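PDB 2PYX: tryptophan halogenase from Shewanella frigidimarina, which probably acts as a flavin-dependent monooxygenase that binds FAD and halogenates tryptophan or a related substrate. Local coordinates for residues Gly61-Met66 against Pro359-Ala364. Residues are numbered along the deposited sequence; the frame is centred on the assembly and turned at random. Where two conformers were deposited one is given.
Sequences GTWPSM and PLEASA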
# COMPACT_ATOMS: atom_id res chain seq x y z
N GLY A 61 6.16 0.28 3.07
CA GLY A 61 5.86 -0.94 2.35
C GLY A 61 5.06 -0.72 1.06
O GLY A 61 4.32 0.27 0.89
N THR A 62 5.16 -1.71 0.18
CA THR A 62 4.42 -1.74 -1.08
C THR A 62 3.65 -3.02 -1.24
O THR A 62 3.76 -3.95 -0.44
CB THR A 62 5.34 -1.59 -2.30
OG1 THR A 62 5.84 -2.86 -2.72
CG2 THR A 62 6.48 -0.68 -2.04
N TRP A 63 2.83 -3.03 -2.28
CA TRP A 63 2.12 -4.23 -2.73
C TRP A 63 2.94 -4.80 -3.91
O TRP A 63 3.86 -4.16 -4.41
CB TRP A 63 0.62 -3.94 -3.08
CG TRP A 63 -0.24 -3.94 -1.83
CD1 TRP A 63 -0.23 -3.00 -0.83
CD2 TRP A 63 -1.20 -4.94 -1.42
NE1 TRP A 63 -1.12 -3.36 0.16
CE2 TRP A 63 -1.73 -4.53 -0.18
CE3 TRP A 63 -1.66 -6.13 -1.99
CZ2 TRP A 63 -2.66 -5.30 0.51
CZ3 TRP A 63 -2.60 -6.85 -1.33
CH2 TRP A 63 -3.10 -6.45 -0.10
N PRO A 64 2.58 -6.00 -4.36
CA PRO A 64 3.27 -6.57 -5.50
C PRO A 64 3.15 -5.79 -6.79
O PRO A 64 3.97 -5.98 -7.68
CB PRO A 64 2.63 -7.94 -5.64
CG PRO A 64 2.12 -8.29 -4.26
CD PRO A 64 1.66 -6.96 -3.72
N SER A 65 2.14 -4.92 -6.88
CA SER A 65 2.00 -4.01 -8.01
C SER A 65 3.27 -3.22 -8.29
O SER A 65 3.55 -2.87 -9.45
CB SER A 65 0.84 -3.06 -7.73
OG SER A 65 0.99 -2.46 -6.45
N MSE A 66 4.08 -2.97 -7.25
CA MSE A 66 5.25 -2.14 -7.41
C MSE A 66 6.26 -2.79 -8.34
O MSE A 66 7.01 -2.09 -9.03
CB MSE A 66 5.89 -1.85 -6.06
CG MSE A 66 6.99 -0.80 -6.12
SE MSE A 66 6.48 0.94 -6.88
CE MSE A 66 5.47 1.59 -5.38
N PRO A 359 -1.27 3.41 7.92
CA PRO A 359 -0.65 2.49 6.96
C PRO A 359 -0.95 1.01 7.18
O PRO A 359 -0.16 0.15 6.76
CB PRO A 359 0.84 2.77 7.16
CG PRO A 359 0.93 3.18 8.56
CD PRO A 359 -0.29 3.97 8.87
N LEU A 360 -2.10 0.71 7.79
CA LEU A 360 -2.54 -0.66 7.94
C LEU A 360 -2.86 -1.14 6.53
O LEU A 360 -3.66 -0.53 5.82
CB LEU A 360 -3.80 -0.73 8.79
CG LEU A 360 -4.42 -2.08 9.16
CD1 LEU A 360 -3.43 -2.92 9.88
CD2 LEU A 360 -5.65 -1.90 10.02
N GLU A 361 -2.24 -2.22 6.15
CA GLU A 361 -2.34 -2.80 4.81
C GLU A 361 -1.69 -1.94 3.72
O GLU A 361 -1.91 -2.22 2.52
CB GLU A 361 -3.76 -3.21 4.43
CG GLU A 361 -4.31 -4.29 5.33
CD GLU A 361 -3.72 -5.66 5.09
OE1 GLU A 361 -2.96 -5.84 4.10
OE2 GLU A 361 -4.00 -6.57 5.89
N ALA A 362 -0.92 -0.92 4.09
CA ALA A 362 -0.05 -0.22 3.16
C ALA A 362 -0.79 0.26 1.90
O ALA A 362 -0.42 -0.07 0.76
CB ALA A 362 1.19 -1.10 2.82
N SER A 363 -1.82 1.06 2.08
CA SER A 363 -2.60 1.53 0.95
C SER A 363 -1.96 2.69 0.23
O SER A 363 -2.31 2.96 -0.92
CB SER A 363 -4.03 1.90 1.38
OG SER A 363 -4.05 2.97 2.29
N ALA A 364 -0.99 3.35 0.83
CA ALA A 364 -0.56 4.66 0.29
C ALA A 364 0.11 4.56 -1.09
O ALA A 364 -0.32 5.25 -2.04
CB ALA A 364 0.32 5.40 1.26
O HOH W 1 1.57 0.43 -0.85
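Gly61 and Ala362 bring the two backbones nearest each other, 6.0 Å between their CA atoms, where the end of strand 60-61 passes the last residue of a type II beta turn running from Pro359 to Ala362. Trp63 makes the largest single contribution, followed by Ala362. The CG of Trp63 is anti to the carbonyl carbon (chi1 -82°), which sends the indole across to the turn with its five-membered edge leading. NE1 donates to Glu361 O at 2.7 Å, a short and nearly straight bond (166° at the hydrogen). The carbonyl oxygen lies almost exactly in the indole plane, while the donor stands tilted from the carbonyl's own plane. On the same edge, CD1 comes 3.3 Å from Ala362 O.

In this flavin-dependent halogenase family the region between the FAD and the indole substrate holds the reaction centre, and the contact fits that setting: Glu361 is predicted to bind L-tryptophan, and Ala362 touches Lys89, the predicted active-site lysine, whose NZ is also hydrogen-bonded to Thr62 O. The Glu361 chain bends at chi2, bringing OE1 to 3.6 Å from Trp63 CZ2, with carboxylate and ring planes 45° apart. The other oxygen, OE2, is hydrogen-bonded to His411 and His111, two partners that would restrain the carboxylate's rotation.

Beyond the NE1-CD1 edge, the Ala362 methyl points toward 61-66 and meets Gly61 O at 3.9 Å. A water extends the link, lying 2.6 Å from Ala362 O and 3.3 Å from Gly61 O, at the indole edge. Phe113 and Phe460 pack against the Trp63 ring with their planes inclined to it.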